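Local atomic coordinates of serpin (Taeniopygia guttata, PDB entry 5HGC), a protein that binds the steroid cortisol and, as a member of the serpin family, probably inhibits serine proteases. Residues A[95-100]-A[367-372]; A[114-119]-A[125-130]; A[221-226]-A[347-352]. One frame throughout, in Å; residues are numbered along the deposited sequence.

Overall arrangement
Contact 1 lies near the centre of this serpin, its centre about 23 Å from that of contact 2 and about 22 Å from that of contact 3. Contacts 2 and 3 lie on opposite sides of the chain's centre, their centres about 45 Å apart. Along the sequence contact 1 encloses the other two, contact 2 being completed before contact 3 begins. Residues 95-100 lead into strand 100-106, which pairs with strand 126-130 of contact 2 in sheet A; strand 366-373 is linked through 355-361 and 233-240 to strand 222-228 in sheet B, which contact 3 packs against strand 348-350 through side chains. Contact 1 thus connects the regions of the amino sugar and steroid sites.

Contact 1 (A[95-100]-A[367-372]); sequences VQLNMM and TLFIGK
Leu97 and Val95 meet Leu368 and Phe369 in a purely apolar junction, and Leu97 is the residue to follow outward. Its CB and CG form the stalk: with CG anti to the backbone N (chi1 178°), the branch point is carried toward strand 366-373, and the two methyl groups then part company. CD1 settles against the ring of Phe369, 3.6 Å from CE2 of that residue and 3.8 Å from its CZ; the approach is oblique, and the two side chains run past each other in opposite directions. CD2 goes to Leu368 instead, a looser touch of 4.4 Å to Leu368 CD2. The other methyl of that leucine has its own partner, since Val95 CG1 meets Leu368 CD1 tip to tip at 3.8 Å. Leu368 and Phe369 form a classic beta bulge opposite Ile359, consistent with two consecutive side chains reaching the loop. The segment after helix 74-89, leading into strand 100-106 of the central serpin sheet, here packs on the last strand, 366-373, beside 355-361. All four side chains are buried and only carbon atoms meet, so the contact depends on fit and on exclusion of water, without directional bonds across it.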
loop_
_atom_site.group_PDB
_atom_site.type_symbol
_atom_site.label_atom_id
_atom_site.label_comp_id
_atom_site.label_asym_id
_atom_site.label_seq_id
_atom_site.Cartn_x
_atom_site.Cartn_y
_atom_site.Cartn_z
ATOM N N VAL A 95 -3.012 9.596 -10.652
ATOM C CA VAL A 95 -3.058 8.277 -10.041
ATOM C C VAL A 95 -4.461 7.718 -9.997
ATOM O O VAL A 95 -4.681 6.607 -10.457
ATOM C CB VAL A 95 -2.448 8.275 -8.636
ATOM C CG1 VAL A 95 -2.355 6.861 -8.078
ATOM C CG2 VAL A 95 -1.051 8.859 -8.655
ATOM N N GLN A 96 -5.407 8.502 -9.472
ATOM C CA GLN A 96 -6.801 8.055 -9.244
ATOM C C GLN A 96 -6.800 6.772 -8.452
ATOM O O GLN A 96 -7.267 5.742 -8.925
ATOM C CB GLN A 96 -7.611 7.890 -10.548
ATOM C CG GLN A 96 -7.979 9.202 -11.231
ATOM C CD GLN A 96 -8.040 9.064 -12.736
ATOM O OE1 GLN A 96 -9.127 9.017 -13.329
ATOM N NE2 GLN A 96 -6.864 8.979 -13.366
ATOM N N LEU A 97 -6.248 6.839 -7.251
ATOM C CA LEU A 97 -5.960 5.652 -6.481
ATOM C C LEU A 97 -7.270 5.170 -5.835
ATOM O O LEU A 97 -7.476 3.976 -5.627
ATOM C CB LEU A 97 -4.917 6.018 -5.449
ATOM C CG LEU A 97 -4.460 4.970 -4.469
ATOM C CD1 LEU A 97 -3.787 3.787 -5.176
ATOM C CD2 LEU A 97 -3.543 5.656 -3.449
ATOM N N ASN A 98 -8.160 6.130 -5.569
ATOM C CA ASN A 98 -9.395 5.919 -4.848
ATOM C C ASN A 98 -9.238 5.210 -3.501
ATOM O O ASN A 98 -9.918 4.251 -3.202
ATOM C CB ASN A 98 -10.479 5.368 -5.786
ATOM C CG ASN A 98 -10.773 6.351 -6.953
ATOM O OD1 ASN A 98 -10.814 7.583 -6.760
ATOM N ND2 ASN A 98 -10.933 5.815 -8.170
ATOM N N MET A 99 -8.337 5.710 -2.670
ATOM C CA MET A 99 -8.076 5.041 -1.398
ATOM C C MET A 99 -9.057 5.574 -0.399
ATOM O O MET A 99 -9.353 6.762 -0.401
ATOM C CB MET A 99 -6.650 5.258 -0.925
ATOM C CG MET A 99 -6.183 6.684 -0.728
ATOM S SD MET A 99 -4.764 6.630 0.396
ATOM C CE MET A 99 -4.325 8.339 0.221
ATOM N N MET A 100 -9.569 4.681 0.442
ATOM C CA MET A 100 -10.666 5.017 1.353
ATOM C C MET A 100 -10.451 4.510 2.766
ATOM O O MET A 100 -9.933 3.400 2.974
ATOM C CB MET A 100 -11.978 4.510 0.786
ATOM C CG MET A 100 -12.367 5.231 -0.505
ATOM S SD MET A 100 -13.369 4.388 -1.781
ATOM C CE MET A 100 -12.414 2.937 -2.289
ATOM N N THR A 367 5.011 5.810 -1.438
ATOM C CA THR A 367 4.790 4.409 -1.705
ATOM C C THR A 367 3.310 4.080 -1.623
ATOM O O THR A 367 2.689 4.196 -0.552
ATOM C CB THR A 367 5.583 3.540 -0.729
ATOM O OG1 THR A 367 6.891 4.127 -0.551
ATOM C CG2 THR A 367 5.677 2.110 -1.252
ATOM N N LEU A 368 2.776 3.678 -2.773
ATOM C CA LEU A 368 1.386 3.288 -2.885
ATOM C C LEU A 368 1.180 1.823 -2.567
ATOM O O LEU A 368 0.190 1.479 -1.917
ATOM C CB LEU A 368 0.812 3.595 -4.272
ATOM C CG LEU A 368 1.158 4.988 -4.792
ATOM C CD1 LEU A 368 0.511 5.186 -6.151
ATOM C CD2 LEU A 368 0.789 6.102 -3.794
ATOM N N PHE A 369 2.064 0.935 -3.028
ATOM C CA PHE A 369 1.849 -0.499 -2.748
ATOM C C PHE A 369 3.159 -1.219 -2.527
ATOM O O PHE A 369 4.167 -0.906 -3.179
ATOM C CB PHE A 369 1.103 -1.175 -3.899
ATOM C CG PHE A 369 -0.305 -0.693 -4.091
ATOM C CD1 PHE A 369 -1.345 -1.215 -3.328
ATOM C CD2 PHE A 369 -0.610 0.269 -5.064
ATOM C CE1 PHE A 369 -2.657 -0.778 -3.515
ATOM C CE2 PHE A 369 -1.937 0.716 -5.249
ATOM C CZ PHE A 369 -2.966 0.183 -4.473
ATOM N N ILE A 370 3.146 -2.188 -1.615
ATOM C CA ILE A 370 4.287 -3.060 -1.415
ATOM C C ILE A 370 3.802 -4.510 -1.554
ATOM O O ILE A 370 2.922 -4.983 -0.796
ATOM C CB ILE A 370 4.997 -2.767 -0.083
ATOM C CG1 ILE A 370 5.652 -1.379 -0.133
ATOM C CG2 ILE A 370 6.053 -3.836 0.218
ATOM C CD1 ILE A 370 6.337 -0.939 1.150
ATOM N N GLY A 371 4.351 -5.216 -2.549
ATOM C CA GLY A 371 3.938 -6.570 -2.843
ATOM C C GLY A 371 5.167 -7.438 -2.739
ATOM O O GLY A 371 6.258 -7.053 -3.161
ATOM N N LYS A 372 5.005 -8.607 -2.148
ATOM C CA LYS A 372 5.989 -9.641 -2.224
ATOM C C LYS A 372 5.153 -10.736 -2.825
ATOM O O LYS A 372 4.198 -11.189 -2.198
ATOM C CB LYS A 372 6.504 -10.002 -0.812
ATOM C CG LYS A 372 7.347 -11.238 -0.863
ATOM C CD LYS A 372 7.813 -11.662 0.476
ATOM C CE LYS A 372 8.396 -13.073 0.359
ATOM N NZ LYS A 372 9.002 -13.445 1.671
#

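Contact 2 (A[114-119]-A[125-130]); sequences KFLDDA and LEAFTT. With BDG (2,6-diamino-2,6-dideoxy-alpha-D-glucopyranose), chain F.
The ring of Phe115 carries Ala119 CB on one face, 4.0 Å above the plane and offset toward the rim, while Leu125 CD2 comes to it obliquely, 3.8 Å from Phe115 CE2. The phenylalanine and leucine side chains cross at about a right angle. That one leucine methyl serves two neighbours, because Leu125 CD2 also lies 3.7 Å from Ala119 CB, the same methyl that lies over the rim of the ring. Phe115 reaches this place with CG anti to its own nitrogen (chi1 177°), and Met48 and Leu51 of helix 39-52 pack against it too. The second flat group, the carboxylate of Asp118, belongs to the sugar site: its OD2 accepts a hydrogen bond of 2.7 Å from N2 of the bound diaminoglucose, and Leu51, Glu74, Lys75 and His78 complete the pocket.

Backbone atoms tie the segments as well. Leu125 N donates to Ala119 O at 3.1 Å with a nearly straight N-H...O angle of 170°, although the donor stands above the carbonyl plane. A water donates to both Leu116 O and Leu125 O, bridging the helix and the residue that leads into the strand. Farther along, Leu116 CD2 touches Ala127 CB at 3.6 Å, a smaller apolar contact on the partly exposed side.

Ile103 of the neighbouring parallel strand 100-106 touches Phe115, Leu125 and Ala127 together. Strand 100-106, helix 113-123 and strand 126-130 thus form a beta-alpha-beta crossover at the edge of the large central sheet of the serpin fold, with the helix packed back on the strand that follows it.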
loop_
_atom_site.group_PDB
_atom_site.type_symbol
_atom_site.label_atom_id
_atom_site.label_comp_id
_atom_site.label_asym_id
_atom_site.label_seq_id
_atom_site.Cartn_x
_atom_site.Cartn_y
_atom_site.Cartn_z
ATOM N N LYS A 114 -16.964 17.778 15.879
ATOM C CA LYS A 114 -15.669 18.372 15.592
ATOM C C LYS A 114 -14.819 17.289 14.912
ATOM O O LYS A 114 -14.220 17.538 13.875
ATOM C CB LYS A 114 -15.047 18.839 16.895
ATOM C CG LYS A 114 -13.531 18.954 16.941
ATOM C CD LYS A 114 -13.133 19.121 18.400
ATOM C CE LYS A 114 -11.670 19.546 18.573
ATOM N NZ LYS A 114 -11.405 20.903 17.975
ATOM N N PHE A 115 -14.832 16.068 15.461
ATOM C CA PHE A 115 -14.042 15.002 14.860
ATOM C C PHE A 115 -14.588 14.594 13.473
ATOM O O PHE A 115 -13.823 14.419 12.503
ATOM C CB PHE A 115 -13.958 13.777 15.759
ATOM C CG PHE A 115 -13.214 12.653 15.126
ATOM C CD1 PHE A 115 -11.859 12.696 15.029
ATOM C CD2 PHE A 115 -13.878 11.596 14.557
ATOM C CE1 PHE A 115 -11.159 11.687 14.403
ATOM C CE2 PHE A 115 -13.177 10.569 13.927
ATOM C CZ PHE A 115 -11.802 10.597 13.874
ATOM N N LEU A 116 -15.900 14.433 13.375
ATOM C CA LEU A 116 -16.465 14.082 12.082
ATOM C C LEU A 116 -16.148 15.119 10.989
ATOM O O LEU A 116 -15.915 14.717 9.872
ATOM C CB LEU A 116 -17.951 13.873 12.164
ATOM C CG LEU A 116 -18.335 12.748 13.123
ATOM C CD1 LEU A 116 -19.846 12.761 13.328
ATOM C CD2 LEU A 116 -17.908 11.403 12.591
ATOM N N ASP A 117 -16.114 16.427 11.325
ATOM C CA ASP A 117 -15.911 17.492 10.329
ATOM C C ASP A 117 -14.409 17.519 9.977
ATOM O O ASP A 117 -14.060 17.484 8.839
ATOM C CB ASP A 117 -16.381 18.849 10.867
ATOM C CG ASP A 117 -17.921 19.084 10.735
ATOM O OD1 ASP A 117 -18.663 18.285 10.086
ATOM O OD2 ASP A 117 -18.410 20.135 11.270
ATOM N N ASP A 118 -13.537 17.543 10.974
ATOM C CA ASP A 118 -12.111 17.573 10.779
ATOM C C ASP A 118 -11.647 16.388 9.958
ATOM O O ASP A 118 -10.883 16.544 8.987
ATOM C CB ASP A 118 -11.470 17.553 12.145
ATOM C CG ASP A 118 -11.591 18.923 12.874
ATOM O OD1 ASP A 118 -12.145 19.886 12.254
ATOM O OD2 ASP A 118 -11.111 19.048 14.034
ATOM N N ALA A 119 -12.172 15.203 10.294
ATOM C CA ALA A 119 -11.732 14.009 9.640
ATOM C C ALA A 119 -12.348 13.920 8.244
ATOM O O ALA A 119 -11.740 13.299 7.366
ATOM C CB ALA A 119 -12.016 12.763 10.490
ATOM N N LEU A 125 -12.957 11.057 5.647
ATOM C CA LEU A 125 -13.550 9.988 6.452
ATOM C C LEU A 125 -15.068 9.866 6.287
ATOM O O LEU A 125 -15.843 10.878 6.358
ATOM C CB LEU A 125 -13.244 10.176 7.940
ATOM C CG LEU A 125 -14.058 9.249 8.878
ATOM C CD1 LEU A 125 -13.575 7.816 8.750
ATOM C CD2 LEU A 125 -14.006 9.678 10.350
ATOM N N GLU A 126 -15.485 8.615 6.087
ATOM C CA GLU A 126 -16.904 8.252 6.289
ATOM C C GLU A 126 -16.982 7.477 7.571
ATOM O O GLU A 126 -16.238 6.494 7.712
ATOM C CB GLU A 126 -17.463 7.382 5.159
ATOM C CG GLU A 126 -17.432 8.135 3.847
ATOM C CD GLU A 126 -18.091 7.427 2.680
ATOM O OE1 GLU A 126 -18.213 6.182 2.654
ATOM O OE2 GLU A 126 -18.519 8.141 1.759
ATOM N N ALA A 127 -17.868 7.898 8.483
ATOM C CA ALA A 127 -18.055 7.218 9.778
ATOM C C ALA A 127 -19.477 6.678 9.886
ATOM O O ALA A 127 -20.428 7.340 9.447
ATOM C CB ALA A 127 -17.803 8.210 10.896
ATOM N N PHE A 128 -19.623 5.483 10.456
ATOM C CA PHE A 128 -20.943 4.762 10.528
ATOM C C PHE A 128 -21.211 4.284 11.950
ATOM O O PHE A 128 -20.320 3.708 12.600
ATOM C CB PHE A 128 -20.994 3.548 9.610
ATOM C CG PHE A 128 -20.793 3.891 8.162
ATOM C CD1 PHE A 128 -19.491 4.048 7.623
ATOM C CD2 PHE A 128 -21.892 4.083 7.320
ATOM C CE1 PHE A 128 -19.305 4.403 6.295
ATOM C CE2 PHE A 128 -21.707 4.433 5.964
ATOM C CZ PHE A 128 -20.414 4.597 5.448
ATOM N N THR A 129 -22.419 4.581 12.432
ATOM C CA THR A 129 -22.943 4.038 13.692
ATOM C C THR A 129 -23.284 2.599 13.365
ATOM O O THR A 129 -23.981 2.286 12.355
ATOM C CB THR A 129 -24.257 4.721 14.114
ATOM O OG1 THR A 129 -24.186 6.122 13.881
ATOM C CG2 THR A 129 -24.422 4.546 15.557
ATOM N N THR A 130 -22.783 1.701 14.177
ATOM C CA THR A 130 -22.906 0.296 13.827
ATOM C C THR A 130 -23.377 -0.473 15.052
ATOM O O THR A 130 -22.804 -0.332 16.143
ATOM C CB THR A 130 -21.556 -0.261 13.338
ATOM O OG1 THR A 130 -21.142 0.479 12.200
ATOM C CG2 THR A 130 -21.652 -1.720 12.953
HETATM C C5 BDG F . -4.477 20.339 13.602
HETATM O O5 BDG F . -4.853 19.271 14.528
HETATM C C1 BDG F . -6.092 19.414 15.312
HETATM O O1 BDG F . -6.406 18.189 16.037
HETATM C C2 BDG F . -7.290 20.043 14.502
HETATM N N2 BDG F . -8.582 19.457 14.845
HETATM C C3 BDG F . -7.026 20.160 12.959
HETATM O O3 BDG F . -8.133 20.762 12.214
HETATM C C4 BDG F . -5.645 20.860 12.720
HETATM O O4 BDG F . -5.197 20.856 11.361
HETATM C C6 BDG F . -3.823 21.555 14.301
HETATM N N6 BDG F . -2.915 21.181 15.377
HETATM O O HOH W 1 -16.964 12.310 8.761
#

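Contact 3 (A[221-226]-A[347-352]); sequences SCTVVR and PTIEFS. With HCY ((11alpha,14beta)-11,17,21-trihydroxypregn-4-ene-3,20-dione), chain B.
Thr223 and Ile349 reach toward each other tip to tip, the threonine using its methyl rather than its hydroxyl: Thr223 CG2 lies 4.0 Å from Ile349 CD1 and 4.1 Å from Ile349 CG2. The torsion explains the choice, for CG2 is anti to the threonine nitrogen and points toward Ile349, whereas OG1 stays beside that nitrogen (chi1 -61°). Two residues on, Val225 repeats the approach from the same side of its strand. Its CG2 is 4.3 Å from Ile349 CG2 and meets Phe351 at the ring edge, near the ring plane, 4.2 Å from Phe351 CE1. These are ordinary van der Waals contacts, closest at Thr223 and a little longer at Val225. Phe351, the centre of an inverse gamma turn just past strand 348-350, extends its ring to strand 222-228 although its CB does not point there.

Arg226, next along the strand, turns to the steroid instead. Bends at chi2 and chi3 bring the guanidinium edge to cortisol, where NH1 donates to O4, the C20 ketone, at 2.8 Å, and NH2 to O5, the C21 hydroxyl oxygen, at 2.9 Å with an angle of 174°. Asp213, salt-bridged to NE, and Thr234, hydrogen-bonded to NH1, would hold the group in position; Asn365 and Ser261 also hydrogen-bond the steroid.

Strand 222-228 runs between antiparallel neighbours 211-217 and 233-240 in the serpin's sheet B, on which short strand 348-350, parallel to 265-283 in sheet C, packs. Phe214 touches both Thr223 and Ile349, and Leu237 and Leu239 of strand 233-240 pack on Phe351.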
loop_
_atom_site.group_PDB
_atom_site.type_symbol
_atom_site.label_atom_id
_atom_site.label_comp_id
_atom_site.label_asym_id
_atom_site.label_seq_id
_atom_site.Cartn_x
_atom_site.Cartn_y
_atom_site.Cartn_z
ATOM N N SER A 221 21.981 -8.732 -4.795
ATOM C CA SER A 221 21.732 -9.878 -5.706
ATOM C C SER A 221 20.336 -9.825 -6.328
ATOM O O SER A 221 19.612 -10.852 -6.423
ATOM C CB SER A 221 21.968 -11.219 -4.996
ATOM O OG SER A 221 23.009 -11.094 -4.036
ATOM N N CYS A 222 19.998 -8.621 -6.790
ATOM C CA CYS A 222 18.662 -8.255 -7.261
ATOM C C CYS A 222 18.706 -7.639 -8.614
ATOM O O CYS A 222 19.468 -6.691 -8.830
ATOM C CB CYS A 222 18.126 -7.112 -6.402
ATOM S SG CYS A 222 17.548 -7.674 -4.858
ATOM N N THR A 223 17.809 -8.064 -9.481
ATOM C CA THR A 223 17.598 -7.351 -10.712
ATOM C C THR A 223 16.443 -6.417 -10.450
ATOM O O THR A 223 15.465 -6.842 -9.919
ATOM C CB THR A 223 17.300 -8.342 -11.834
ATOM O OG1 THR A 223 18.431 -9.203 -11.979
ATOM C CG2 THR A 223 17.074 -7.643 -13.132
ATOM N N VAL A 224 16.586 -5.138 -10.809
ATOM C CA VAL A 224 15.542 -4.122 -10.670
ATOM C C VAL A 224 15.093 -3.677 -12.050
ATOM O O VAL A 224 15.927 -3.241 -12.836
ATOM C CB VAL A 224 16.040 -2.891 -9.865
ATOM C CG1 VAL A 224 14.897 -1.867 -9.639
ATOM C CG2 VAL A 224 16.665 -3.341 -8.536
ATOM N N VAL A 225 13.792 -3.780 -12.341
ATOM C CA VAL A 225 13.239 -3.218 -13.545
ATOM C C VAL A 225 12.132 -2.255 -13.143
ATOM O O VAL A 225 11.267 -2.588 -12.304
ATOM C CB VAL A 225 12.714 -4.317 -14.492
ATOM C CG1 VAL A 225 12.028 -3.722 -15.696
ATOM C CG2 VAL A 225 13.877 -5.195 -14.980
ATOM N N ARG A 226 12.152 -1.061 -13.729
ATOM C CA ARG A 226 11.148 -0.069 -13.425
ATOM C C ARG A 226 10.305 0.300 -14.657
ATOM O O ARG A 226 10.844 0.675 -15.691
ATOM C CB ARG A 226 11.806 1.167 -12.825
ATOM C CG ARG A 226 10.808 2.247 -12.475
ATOM C CD ARG A 226 10.704 3.225 -13.629
ATOM N NE ARG A 226 11.755 4.227 -13.484
ATOM C CZ ARG A 226 11.789 5.129 -12.514
ATOM N NH1 ARG A 226 10.797 5.187 -11.601
ATOM N NH2 ARG A 226 12.806 5.957 -12.438
ATOM N N PRO A 347 19.603 -8.673 -23.616
ATOM C CA PRO A 347 19.294 -9.443 -22.366
ATOM C C PRO A 347 17.825 -9.853 -22.307
ATOM O O PRO A 347 16.984 -9.251 -23.007
ATOM C CB PRO A 347 19.609 -8.462 -21.235
ATOM C CG PRO A 347 19.772 -7.151 -21.908
ATOM C CD PRO A 347 20.185 -7.359 -23.339
ATOM N N THR A 348 17.545 -10.905 -21.542
ATOM C CA THR A 348 16.188 -11.327 -21.248
ATOM C C THR A 348 16.060 -11.324 -19.731
ATOM O O THR A 348 16.913 -11.904 -19.064
ATOM C CB THR A 348 15.954 -12.751 -21.774
ATOM O OG1 THR A 348 16.130 -12.747 -23.178
ATOM C CG2 THR A 348 14.551 -13.257 -21.493
ATOM N N ILE A 349 15.035 -10.659 -19.196
ATOM C CA ILE A 349 14.699 -10.732 -17.754
ATOM C C ILE A 349 13.315 -11.355 -17.633
ATOM O O ILE A 349 12.356 -10.906 -18.274
ATOM C CB ILE A 349 14.656 -9.353 -17.052
ATOM C CG1 ILE A 349 15.946 -8.529 -17.304
ATOM C CG2 ILE A 349 14.349 -9.478 -15.549
ATOM C CD1 ILE A 349 17.249 -9.171 -16.857
ATOM N N GLU A 350 13.223 -12.408 -16.828
ATOM C CA GLU A 350 11.976 -13.137 -16.697
ATOM C C GLU A 350 11.548 -13.253 -15.229
ATOM O O GLU A 350 12.226 -13.867 -14.430
ATOM C CB GLU A 350 12.086 -14.501 -17.367
ATOM C CG GLU A 350 10.856 -15.346 -17.105
ATOM C CD GLU A 350 10.754 -16.580 -17.967
ATOM O OE1 GLU A 350 11.820 -17.158 -18.319
ATOM O OE2 GLU A 350 9.587 -16.943 -18.265
ATOM N N PHE A 351 10.440 -12.626 -14.859
ATOM C CA PHE A 351 10.013 -12.685 -13.459
ATOM C C PHE A 351 9.257 -13.986 -13.287
ATOM O O PHE A 351 8.045 -14.066 -13.487
ATOM C CB PHE A 351 9.167 -11.459 -13.132
ATOM C CG PHE A 351 9.986 -10.230 -12.890
ATOM C CD1 PHE A 351 10.531 -9.498 -13.982
ATOM C CD2 PHE A 351 10.257 -9.811 -11.580
ATOM C CE1 PHE A 351 11.330 -8.374 -13.769
ATOM C CE2 PHE A 351 11.039 -8.682 -11.371
ATOM C CZ PHE A 351 11.597 -7.963 -12.453
ATOM N N SER A 352 9.986 -15.040 -13.003
ATOM C CA SER A 352 9.360 -16.338 -13.020
ATOM C C SER A 352 9.699 -17.056 -11.731
ATOM O O SER A 352 9.499 -18.241 -11.596
ATOM C CB SER A 352 9.795 -17.127 -14.253
ATOM O OG SER A 352 11.168 -17.424 -14.136
HETATM C C1 HCY B . 13.987 9.070 -1.836
HETATM C C2 HCY B . 14.405 9.283 -0.383
HETATM C C3 HCY B . 13.211 9.372 0.541
HETATM C C4 HCY B . 11.868 8.941 0.087
HETATM C C5 HCY B . 11.753 8.166 -0.998
HETATM C C6 HCY B . 10.490 7.354 -1.190
HETATM C C7 HCY B . 9.966 7.521 -2.634
HETATM C C8 HCY B . 11.021 7.458 -3.745
HETATM C C9 HCY B . 12.200 8.397 -3.409
HETATM C C10 HCY B . 12.854 8.069 -2.048
HETATM C C12 HCY B . 12.545 8.873 -5.985
HETATM C C11 HCY B . 13.190 8.653 -4.599
HETATM C C13 HCY B . 11.397 7.855 -6.258
HETATM C C14 HCY B . 10.432 7.890 -5.070
HETATM C C15 HCY B . 9.149 7.291 -5.593
HETATM C C16 HCY B . 9.077 7.698 -7.059
HETATM C C17 HCY B . 10.469 8.268 -7.429
HETATM C C18 HCY B . 11.906 6.410 -6.538
HETATM C C19 HCY B . 13.420 6.638 -1.921
HETATM C C20 HCY B . 10.928 7.856 -8.816
HETATM C C21 HCY B . 11.764 8.796 -9.660
HETATM O O1 HCY B . 13.383 9.741 1.685
HETATM O O2 HCY B . 13.980 7.461 -4.644
HETATM O O3 HCY B . 10.381 9.708 -7.533
HETATM O O4 HCY B . 10.635 6.762 -9.273
HETATM O O5 HCY B . 12.697 7.926 -10.298
#